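Local coordinates for protein 1,4-dihydroxy-2-naphthoyl-CoA hydrolase (Prochlorococcus marinus, PDB 2HX5) that probably hydrolyses 1,4-dihydroxy-2-naphthoyl-CoA to 1,4-dihydroxy-2-naphthoate and coenzyme A, a step in the biosynthesis of phylloquinone (vitamin K1), at residues 13-19 with 80-84; 24-30 with 76-81; 85-91 with 102-108. All blocks are in the same frame, centred on the assembly; numbering follows the deposited sequence.

Contact 1 (13-19 with 80-84); sequences VVRFGDT and IHTGD
Val14 O takes the N-H of Gly83 at 2.8 Å (Gly83 N to Val14 O), the donor standing 37° above the carbonyl plane. The same residue also donates: Val14 N reaches Asp84 O at 2.9 Å, almost straight at the hydrogen (168°), so both backbone polar groups of Val14 are tied to the loop across from it. Beside this pair the CA-H of Val13 leans on Asp84 O, 3.3 Å from Val13 CA. Residues 80-84 can present a carbonyl and an N-H here because His81 to Asp84 form a type II beta turn; Gly83 sits at its third position with positive phi, where a CB would be jammed against the preceding carbonyl oxygen. The Asp84 carboxylate closes the turn, accepting His81 N on OD2 from above its plane, and the same oxygen has a salt bridge to Arg57 of a second subunit. In this hotdog-fold thioesterase the contact thus ties the loop following strand 9-13 to the loop leading into strand 85-96. Val14 packs between the loops with both methyls: CG1, anti to the backbone N (chi1 -179°), lies 3.4 Å from His81 O, while CG2 meets Ile80 CG2 at 3.4 Å, tighter than usual for two carbons, the side chains crossing at about a right angle. Farther along, Thr19 OG1 donates to Phe16 O, in the carbonyl plane, and is also hydrogen-bonded to Ala21 N of a third subunit; Phe16 O accepts Thr19 N as well.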
loop_
_atom_site.group_PDB
_atom_site.type_symbol
_atom_site.label_atom_id
_atom_site.label_comp_id
_atom_site.label_asym_id
_atom_site.label_seq_id
_atom_site.Cartn_x
_atom_site.Cartn_y
_atom_site.Cartn_z
ATOM N N VAL A 13 12.033 10.889 -3.489
ATOM C CA VAL A 13 12.917 9.816 -3.901
ATOM C C VAL A 13 12.100 8.513 -3.883
ATOM O O VAL A 13 11.372 8.201 -2.911
ATOM C CB VAL A 13 14.162 9.656 -2.972
ATOM C CG1 VAL A 13 15.096 8.590 -3.505
ATOM C CG2 VAL A 13 14.847 11.050 -2.793
ATOM N N VAL A 14 12.203 7.785 -4.994
ATOM C CA VAL A 14 11.539 6.505 -5.187
ATOM C C VAL A 14 12.192 5.466 -4.223
ATOM O O VAL A 14 13.400 5.345 -4.176
ATOM C CB VAL A 14 11.643 6.009 -6.659
ATOM C CG1 VAL A 14 10.918 4.693 -6.830
ATOM C CG2 VAL A 14 11.116 7.102 -7.642
ATOM N N ARG A 15 11.383 4.741 -3.440
ATOM C CA ARG A 15 11.907 3.794 -2.474
ATOM C C ARG A 15 11.643 2.351 -2.934
ATOM O O ARG A 15 10.828 2.112 -3.861
ATOM C CB ARG A 15 11.286 4.066 -1.114
ATOM C CG ARG A 15 11.637 5.456 -0.562
ATOM C CD ARG A 15 13.100 5.670 -0.370
ATOM N NE ARG A 15 13.445 7.004 0.210
ATOM C CZ ARG A 15 14.653 7.547 0.132
ATOM N NH1 ARG A 15 15.695 6.938 -0.407
ATOM N NH2 ARG A 15 14.854 8.727 0.665
ATOM N N PHE A 16 12.379 1.435 -2.334
ATOM C CA PHE A 16 12.453 0.056 -2.800
ATOM C C PHE A 16 11.044 -0.587 -2.824
ATOM O O PHE A 16 10.667 -1.288 -3.779
ATOM C CB PHE A 16 13.387 -0.734 -1.919
ATOM C CG PHE A 16 13.615 -2.092 -2.370
ATOM C CD1 PHE A 16 14.198 -2.320 -3.611
ATOM C CD2 PHE A 16 13.323 -3.143 -1.577
ATOM C CE1 PHE A 16 14.425 -3.606 -4.025
ATOM C CE2 PHE A 16 13.600 -4.454 -2.001
ATOM C CZ PHE A 16 14.126 -4.645 -3.192
ATOM N N GLY A 17 10.242 -0.382 -1.778
ATOM C CA GLY A 17 8.887 -0.930 -1.679
ATOM C C GLY A 17 7.905 -0.382 -2.686
ATOM O O GLY A 17 6.793 -0.938 -2.814
ATOM N N ASP A 18 8.281 0.701 -3.384
ATOM C CA ASP A 18 7.444 1.273 -4.423
ATOM C C ASP A 18 7.587 0.524 -5.750
ATOM O O ASP A 18 6.837 0.863 -6.711
ATOM C CB ASP A 18 7.825 2.716 -4.679
ATOM C CG ASP A 18 7.687 3.602 -3.450
ATOM O OD1 ASP A 18 6.905 3.222 -2.518
ATOM O OD2 ASP A 18 8.436 4.635 -3.373
ATOM N N THR A 19 8.515 -0.412 -5.859
ATOM C CA THR A 19 8.854 -1.128 -7.091
ATOM C C THR A 19 8.247 -2.505 -7.077
ATOM O O THR A 19 7.821 -3.002 -6.028
ATOM C CB THR A 19 10.379 -1.285 -7.263
ATOM O OG1 THR A 19 10.884 -2.181 -6.251
ATOM C CG2 THR A 19 11.021 0.046 -7.335
ATOM N N ILE A 80 10.461 4.368 -14.061
ATOM C CA ILE A 80 10.863 5.033 -12.845
ATOM C C ILE A 80 11.427 3.977 -11.937
ATOM O O ILE A 80 10.819 2.900 -11.792
ATOM C CB ILE A 80 9.635 5.732 -12.177
ATOM C CG1 ILE A 80 9.180 6.924 -13.047
ATOM C CG2 ILE A 80 9.927 6.206 -10.687
ATOM C CD1 ILE A 80 7.816 7.523 -12.671
ATOM N N HIS A 81 12.597 4.247 -11.374
ATOM C CA HIS A 81 13.406 3.255 -10.647
ATOM C C HIS A 81 13.676 3.576 -9.197
ATOM O O HIS A 81 13.683 4.727 -8.811
ATOM C CB HIS A 81 14.782 3.147 -11.346
ATOM C CG HIS A 81 14.713 2.453 -12.653
ATOM N ND1 HIS A 81 14.793 3.119 -13.860
ATOM C CD2 HIS A 81 14.553 1.142 -12.950
ATOM C CE1 HIS A 81 14.678 2.243 -14.846
ATOM N NE2 HIS A 81 14.499 1.043 -14.323
ATOM N N THR A 82 13.935 2.548 -8.387
ATOM C CA THR A 82 14.289 2.769 -6.991
ATOM C C THR A 82 15.514 3.708 -6.879
ATOM O O THR A 82 16.539 3.534 -7.560
ATOM C CB THR A 82 14.423 1.421 -6.155
ATOM O OG1 THR A 82 15.351 1.591 -5.083
ATOM C CG2 THR A 82 14.905 0.267 -7.001
ATOM N N GLY A 83 15.394 4.702 -6.015
ATOM C CA GLY A 83 16.432 5.661 -5.790
ATOM C C GLY A 83 16.375 6.848 -6.730
ATOM O O GLY A 83 17.151 7.768 -6.508
ATOM N N ASP A 84 15.505 6.855 -7.753
ATOM C CA ASP A 84 15.304 8.043 -8.605
ATOM C C ASP A 84 14.855 9.227 -7.761
ATOM O O ASP A 84 13.992 9.076 -6.899
ATOM C CB ASP A 84 14.292 7.822 -9.707
ATOM C CG ASP A 84 14.822 7.034 -10.909
ATOM O OD1 ASP A 84 16.048 6.824 -11.065
ATOM O OD2 ASP A 84 13.979 6.615 -11.728
#

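Contact 2 (24-30 with 76-81); sequences VMHFHQL and FRRPIH
The loop before the long helix 29-45 of the hotdog fold, together with the first turn of that helix, packs here against the connection that leaves strand 65-76. The backbone tie is Met25 N to Ile80 O, 2.8 Å, with the N-H tilted 23° from the carbonyl plane. Met25, a selenomethionine, runs side by side with Ile80, both pointing the same way, and its SE comes within 4.0 Å of Ile80 CD1. A chi1 of -179° swings CG away from the backbone nitrogen, and a bend at chi3 (67°) then brings the terminal CE to the edge of the Phe76 ring, 3.7 Å from CE2 and near the ring plane. Two more groups gather at that end of the ring: Phe27 CB lies 3.9 Å from Phe76 CZ, and Leu30 CD2, arriving from the opposite direction to Phe76, stands 3.9 Å from its CE2. Trp33 of helix 29-45 touches both Met25 and Ile80. The CB of His26 is directed away from residues 76-81, and its ND1 is hydrogen-bonded to OD2 of Asp20, the predicted active-site residue; the contact therefore borders the probable catalytic region. At the outer end Val24 bridges two residues with one methyl: CG1 touches Pro79 CB and approaches the His81 imidazole obliquely, with His81 NE2 3.5 Å from Val24 CG1.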
loop_
_atom_site.group_PDB
_atom_site.type_symbol
_atom_site.label_atom_id
_atom_site.label_comp_id
_atom_site.label_asym_id
_atom_site.label_seq_id
_atom_site.Cartn_x
_atom_site.Cartn_y
_atom_site.Cartn_z
ATOM N N VAL A 24 10.794 -1.815 -11.633
ATOM C CA VAL A 24 10.390 -0.429 -11.821
ATOM C C VAL A 24 9.181 -0.114 -10.918
ATOM O O VAL A 24 8.590 -1.026 -10.344
ATOM C CB VAL A 24 9.984 -0.130 -13.268
ATOM C CG1 VAL A 24 11.222 -0.172 -14.202
ATOM C CG2 VAL A 24 8.906 -1.058 -13.697
HETATM N N MSE A 25 8.822 1.154 -10.785
HETATM C CA MSE A 25 7.717 1.590 -9.938
HETATM C C MSE A 25 6.453 0.835 -10.306
HETATM O O MSE A 25 6.150 0.717 -11.504
HETATM C CB MSE A 25 7.494 3.080 -10.111
HETATM C CG MSE A 25 6.394 3.650 -9.257
HETATM SE SE MSE A 25 5.715 5.349 -10.000
HETATM C CE MSE A 25 4.881 4.687 -11.640
ATOM N N HIS A 26 5.719 0.340 -9.315
ATOM C CA HIS A 26 4.433 -0.227 -9.579
ATOM C C HIS A 26 3.419 0.896 -9.808
ATOM O O HIS A 26 3.354 1.886 -9.095
ATOM C CB HIS A 26 4.011 -1.091 -8.434
ATOM C CG HIS A 26 2.837 -1.942 -8.757
ATOM N ND1 HIS A 26 2.851 -2.903 -9.731
ATOM C CD2 HIS A 26 1.577 -1.913 -8.278
ATOM C CE1 HIS A 26 1.635 -3.447 -9.818
ATOM N NE2 HIS A 26 0.848 -2.857 -8.962
ATOM N N PHE A 27 2.626 0.766 -10.873
ATOM C CA PHE A 27 1.922 1.909 -11.456
ATOM C C PHE A 27 1.112 2.736 -10.488
ATOM O O PHE A 27 1.169 3.957 -10.526
ATOM C CB PHE A 27 1.033 1.488 -12.687
ATOM C CG PHE A 27 -0.240 0.793 -12.331
ATOM C CD1 PHE A 27 -0.294 -0.436 -11.688
ATOM C CD2 PHE A 27 -1.429 1.433 -12.579
ATOM C CE1 PHE A 27 -1.496 -0.997 -11.338
ATOM C CE2 PHE A 27 -2.621 0.855 -12.243
ATOM C CZ PHE A 27 -2.668 -0.343 -11.620
ATOM N N HIS A 28 0.347 2.092 -9.610
ATOM C CA HIS A 28 -0.586 2.860 -8.794
ATOM C C HIS A 28 0.090 3.692 -7.719
ATOM O O HIS A 28 -0.543 4.594 -7.175
ATOM C CB HIS A 28 -1.711 1.980 -8.203
ATOM C CG HIS A 28 -1.254 0.864 -7.339
ATOM N ND1 HIS A 28 -0.762 1.087 -6.075
ATOM C CD2 HIS A 28 -1.342 -0.477 -7.486
ATOM C CE1 HIS A 28 -0.476 -0.076 -5.515
ATOM N NE2 HIS A 28 -0.856 -1.035 -6.331
ATOM N N GLN A 29 1.348 3.431 -7.426
ATOM C CA GLN A 29 2.075 4.240 -6.447
ATOM C C GLN A 29 2.119 5.693 -6.845
ATOM O O GLN A 29 2.203 6.606 -6.033
ATOM C CB GLN A 29 3.525 3.752 -6.302
ATOM C CG GLN A 29 3.632 2.387 -5.691
ATOM C CD GLN A 29 3.449 2.410 -4.208
ATOM O OE1 GLN A 29 3.336 3.470 -3.593
ATOM N NE2 GLN A 29 3.459 1.250 -3.610
ATOM N N LEU A 30 2.091 5.914 -8.167
ATOM C CA LEU A 30 2.119 7.311 -8.655
ATOM C C LEU A 30 1.009 8.141 -8.022
ATOM O O LEU A 30 1.192 9.301 -7.729
ATOM C CB LEU A 30 2.004 7.398 -10.178
ATOM C CG LEU A 30 2.508 8.731 -10.778
ATOM C CD1 LEU A 30 4.002 8.768 -10.892
ATOM C CD2 LEU A 30 1.832 9.004 -12.175
ATOM N N PHE A 76 2.106 7.179 -18.224
ATOM C CA PHE A 76 3.423 6.723 -17.809
ATOM C C PHE A 76 4.279 6.702 -19.060
ATOM O O PHE A 76 4.009 5.943 -19.975
ATOM C CB PHE A 76 3.300 5.350 -17.144
ATOM C CG PHE A 76 2.369 5.303 -15.991
ATOM C CD1 PHE A 76 1.010 5.055 -16.196
ATOM C CD2 PHE A 76 2.787 5.485 -14.678
ATOM C CE1 PHE A 76 0.123 5.004 -15.197
ATOM C CE2 PHE A 76 1.865 5.389 -13.643
ATOM C CZ PHE A 76 0.540 5.207 -13.905
ATOM N N ARG A 77 5.325 7.517 -19.080
ATOM C CA ARG A 77 6.072 7.778 -20.304
ATOM C C ARG A 77 7.431 7.138 -20.263
ATOM O O ARG A 77 7.890 6.603 -21.292
ATOM C CB ARG A 77 6.239 9.295 -20.529
ATOM C CG ARG A 77 4.945 10.151 -20.397
ATOM C CD ARG A 77 3.823 9.811 -21.399
ATOM N NE ARG A 77 4.176 10.246 -22.751
ATOM C CZ ARG A 77 4.178 9.477 -23.837
ATOM N NH1 ARG A 77 3.814 8.194 -23.781
ATOM N NH2 ARG A 77 4.537 10.002 -25.002
ATOM N N ARG A 78 8.106 7.186 -19.112
ATOM C CA ARG A 78 9.449 6.564 -18.952
ATOM C C ARG A 78 9.511 5.786 -17.671
ATOM O O ARG A 78 8.895 6.172 -16.699
ATOM C CB ARG A 78 10.508 7.666 -18.922
ATOM C CG ARG A 78 10.590 8.444 -20.215
ATOM C CD ARG A 78 11.438 9.670 -20.131
ATOM N NE ARG A 78 12.241 9.779 -21.337
ATOM C CZ ARG A 78 13.502 9.363 -21.446
ATOM N NH1 ARG A 78 14.149 8.830 -20.402
ATOM N NH2 ARG A 78 14.134 9.500 -22.609
ATOM N N PRO A 79 10.269 4.685 -17.656
ATOM C CA PRO A 79 10.358 3.893 -16.427
ATOM C C PRO A 79 10.966 4.674 -15.258
ATOM O O PRO A 79 11.878 5.503 -15.431
ATOM C CB PRO A 79 11.261 2.720 -16.804
ATOM C CG PRO A 79 11.878 3.086 -18.059
ATOM C CD PRO A 79 11.055 4.113 -18.751
ATOM N N ILE A 80 10.461 4.368 -14.061
ATOM C CA ILE A 80 10.863 5.033 -12.845
ATOM C C ILE A 80 11.427 3.977 -11.937
ATOM O O ILE A 80 10.819 2.900 -11.792
ATOM C CB ILE A 80 9.635 5.732 -12.177
ATOM C CG1 ILE A 80 9.180 6.924 -13.047
ATOM C CG2 ILE A 80 9.927 6.206 -10.687
ATOM C CD1 ILE A 80 7.816 7.523 -12.671
ATOM N N HIS A 81 12.597 4.247 -11.374
ATOM C CA HIS A 81 13.406 3.255 -10.647
ATOM C C HIS A 81 13.676 3.576 -9.197
ATOM O O HIS A 81 13.683 4.727 -8.811
ATOM C CB HIS A 81 14.782 3.147 -11.346
ATOM C CG HIS A 81 14.713 2.453 -12.653
ATOM N ND1 HIS A 81 14.793 3.119 -13.860
ATOM C CD2 HIS A 81 14.553 1.142 -12.950
ATOM C CE1 HIS A 81 14.678 2.243 -14.846
ATOM N NE2 HIS A 81 14.499 1.043 -14.323
#

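Contact 3 (85-91 with 102-108); sequences ALAMELR and VHFEFRC
Strands 85-91 and 102-108 run antiparallel at 151°, their axes 4.6 Å apart at closest, and the three hydrogen-bonded pairs Ala87-Arg107, Glu89-Glu105 and Arg91-His103 each close two N-H to O bonds. They are neighbours in the antiparallel sheet of the hotdog fold, two arms of the hairpin made by strands 85-96 and 99-108. On the face toward helix 29-45 the side chains are apolar. Met88, a selenomethionine, sets SE 3.6 Å from Phe106 CE2, a Met-aromatic contact in which SE approaches the ring obliquely. Leu86 CD1 lies 3.9 Å from Phe106 CD2, and Leu90 CG sits 3.7 Å from Phe104 CD2. The other face carries a salt-bridge network. Arg91, extended from CG to NE, reaches back over the sheet so that NH1 meets Glu105 OE1 at 3.1 Å, from above the carboxylate plane, while Glu89 OE2 lies over one face of the guanidinium as a charge partner alone. More doubtful is the second oxygen of Glu105: in one of the two conformers of Arg107, NE makes a weak salt-bridge bond to Glu105 OE2, 2.7 Å. Glu105, its chain extended (chi1 178°), then stands between the two arginines. A glutamine here would remove the negative charge and is likely to leave Arg91 with Glu89 as its remaining carboxylate partner in this network. A water joins the same end: it accepts from Arg91 NH1, donates to Glu89 O, and lies in the His103 ring plane, 2.8 Å from His103 ND1.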
loop_
_atom_site.group_PDB
_atom_site.type_symbol
_atom_site.label_atom_id
_atom_site.label_comp_id
_atom_site.label_asym_id
_atom_site.label_seq_id
_atom_site.Cartn_x
_atom_site.Cartn_y
_atom_site.Cartn_z
ATOM N N ALA A 85 15.481 10.398 -7.999
ATOM C CA ALA A 85 15.064 11.648 -7.432
ATOM C C ALA A 85 14.074 12.230 -8.431
ATOM O O ALA A 85 14.447 12.514 -9.587
ATOM C CB ALA A 85 16.280 12.593 -7.280
ATOM N N LEU A 86 12.835 12.415 -8.012
ATOM C CA LEU A 86 11.823 12.961 -8.886
ATOM C C LEU A 86 11.476 14.397 -8.502
ATOM O O LEU A 86 11.208 14.703 -7.314
ATOM C CB LEU A 86 10.531 12.131 -8.827
ATOM C CG LEU A 86 10.666 10.655 -9.168
ATOM C CD1 LEU A 86 9.263 10.026 -9.000
ATOM C CD2 LEU A 86 11.237 10.408 -10.544
ATOM N N ALA A 87 11.451 15.267 -9.499
ATOM C CA ALA A 87 11.052 16.661 -9.354
ATOM C C ALA A 87 9.566 16.681 -9.703
ATOM O O ALA A 87 9.200 16.193 -10.781
ATOM C CB ALA A 87 11.896 17.507 -10.296
HETATM N N MSE A 88 8.720 17.118 -8.797
HETATM C CA MSE A 88 7.279 17.133 -8.981
HETATM C C MSE A 88 6.794 18.558 -9.128
HETATM O O MSE A 88 7.111 19.402 -8.322
HETATM C CB MSE A 88 6.599 16.510 -7.793
HETATM C CG MSE A 88 6.965 15.002 -7.625
HETATM SE SE MSE A 88 6.049 14.168 -6.161
HETATM C CE MSE A 88 7.034 15.034 -4.673
ATOM N N GLU A 89 6.081 18.851 -10.199
ATOM C CA GLU A 89 5.508 20.166 -10.367
ATOM C C GLU A 89 4.000 20.062 -10.363
ATOM O O GLU A 89 3.415 19.276 -11.119
ATOM C CB GLU A 89 5.948 20.779 -11.681
ATOM C CG GLU A 89 5.267 22.127 -11.907
ATOM C CD GLU A 89 6.011 23.071 -12.857
ATOM O OE1 GLU A 89 7.032 22.644 -13.481
ATOM O OE2 GLU A 89 5.541 24.245 -12.939
ATOM N N LEU A 90 3.347 20.837 -9.517
ATOM C CA LEU A 90 1.906 20.805 -9.360
ATOM C C LEU A 90 1.315 22.050 -10.030
ATOM O O LEU A 90 1.827 23.184 -9.882
ATOM C CB LEU A 90 1.509 20.846 -7.865
ATOM C CG LEU A 90 1.518 19.543 -7.091
ATOM C CD1 LEU A 90 2.913 18.914 -7.137
ATOM C CD2 LEU A 90 1.040 19.779 -5.693
ATOM N N ARG A 91 0.217 21.831 -10.739
ATOM C CA ARG A 91 -0.520 22.933 -11.351
ATOM C C ARG A 91 -2.008 22.773 -11.023
ATOM O O ARG A 91 -2.687 21.972 -11.672
ATOM C CB ARG A 91 -0.291 22.978 -12.866
ATOM C CG ARG A 91 1.117 23.375 -13.238
ATOM C CD ARG A 91 1.347 23.293 -14.739
ATOM N NE ARG A 91 2.660 23.739 -15.235
ATOM C CZ ARG A 91 3.715 22.936 -15.446
ATOM N NH1 ARG A 91 3.710 21.608 -15.133
ATOM N NH2 ARG A 91 4.808 23.489 -15.971
ATOM N N VAL A 102 -5.880 19.084 -9.876
ATOM C CA VAL A 102 -4.454 19.274 -9.790
ATOM C C VAL A 102 -3.801 18.384 -10.816
ATOM O O VAL A 102 -4.083 17.200 -10.843
ATOM C CB VAL A 102 -3.884 18.989 -8.377
ATOM C CG1 VAL A 102 -2.447 19.385 -8.333
ATOM C CG2 VAL A 102 -4.739 19.708 -7.282
ATOM N N HIS A 103 -2.910 18.982 -11.594
ATOM C CA HIS A 103 -2.062 18.281 -12.537
ATOM C C HIS A 103 -0.684 18.116 -11.888
ATOM O O HIS A 103 -0.155 19.067 -11.262
ATOM C CB HIS A 103 -1.967 19.045 -13.862
ATOM C CG HIS A 103 -1.170 18.362 -14.914
ATOM N ND1 HIS A 103 0.176 18.603 -15.048
ATOM C CD2 HIS A 103 -1.526 17.523 -15.931
ATOM C CE1 HIS A 103 0.628 17.936 -16.100
ATOM N NE2 HIS A 103 -0.389 17.270 -16.649
ATOM N N PHE A 104 -0.076 16.937 -12.043
ATOM C CA PHE A 104 1.179 16.601 -11.445
ATOM C C PHE A 104 2.100 16.166 -12.555
ATOM O O PHE A 104 1.782 15.222 -13.303
ATOM C CB PHE A 104 0.988 15.424 -10.487
ATOM C CG PHE A 104 -0.025 15.663 -9.386
ATOM C CD1 PHE A 104 -1.374 15.458 -9.571
ATOM C CD2 PHE A 104 0.412 16.121 -8.140
ATOM C CE1 PHE A 104 -2.290 15.673 -8.558
ATOM C CE2 PHE A 104 -0.496 16.315 -7.147
ATOM C CZ PHE A 104 -1.852 16.084 -7.354
ATOM N N GLU A 105 3.273 16.782 -12.665
ATOM C CA GLU A 105 4.274 16.358 -13.649
ATOM C C GLU A 105 5.512 15.831 -12.902
ATOM O O GLU A 105 6.010 16.527 -11.996
ATOM C CB GLU A 105 4.643 17.564 -14.501
ATOM C CG GLU A 105 5.646 17.330 -15.500
ATOM C CD GLU A 105 6.011 18.631 -16.241
ATOM O OE1 GLU A 105 5.102 19.300 -16.743
ATOM O OE2 GLU A 105 7.198 18.982 -16.258
ATOM N N PHE A 106 5.995 14.641 -13.247
ATOM C CA PHE A 106 7.135 14.012 -12.576
ATOM C C PHE A 106 8.292 13.993 -13.518
ATOM O O PHE A 106 8.162 13.428 -14.633
ATOM C CB PHE A 106 6.800 12.568 -12.233
ATOM C CG PHE A 106 5.742 12.424 -11.187
ATOM C CD1 PHE A 106 4.416 12.515 -11.544
ATOM C CD2 PHE A 106 6.065 12.165 -9.841
ATOM C CE1 PHE A 106 3.425 12.398 -10.595
ATOM C CE2 PHE A 106 5.069 12.014 -8.879
ATOM C CZ PHE A 106 3.739 12.149 -9.254
ATOM N N ARG A 107 9.408 14.629 -13.137
ATOM C CA ARG A 107 10.595 14.651 -13.978
ATOM C C ARG A 107 11.718 13.884 -13.284
ATOM O O ARG A 107 11.808 13.872 -12.064
ATOM C CB ARG A 107 11.074 16.086 -14.256
ATOM C CG ARG A 107 10.309 16.802 -15.354
ATOM C CD ARG A 107 10.837 18.214 -15.662
ATOM N NE ARG A 107 9.886 18.970 -16.493
ATOM C CZ ARG A 107 9.911 19.056 -17.818
ATOM N NH1 ARG A 107 10.884 18.494 -18.530
ATOM N NH2 ARG A 107 8.964 19.766 -18.442
ATOM N N CYS A 108 12.565 13.232 -14.067
ATOM C CA CYS A 108 13.764 12.615 -13.559
ATOM C C CYS A 108 14.818 12.905 -14.596
ATOM O O CYS A 108 14.590 12.667 -15.782
ATOM C CB CYS A 108 13.563 11.138 -13.432
ATOM S SG CYS A 108 14.974 10.289 -12.691
HETATM O O HOH W 1 1.936 20.137 -13.512
#

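In the fold
Contacts 1 and 2 sit at one end of the chain's sheet, their centres about 9 Å apart. Their first segments follow in the order 13-19, 24-30, and both end on the connection 76-84, sharing Ile80 and His81; it is met at two places by the one loop running from strand 9-13 into helix 29-45. Asp18 O and His26 N, a probable hydrogen bond, join them directly. Contact 3 comes later in the chain, within the sheet that backs helix 29-45, about 15 Å from contact 1 and 13 Å from contact 2, centre to centre. Leu86 links all three, packing on Val14 and Ile80. Contacts 1 and 2 flank the predicted active-site Asp20; contact 3 lies away from it.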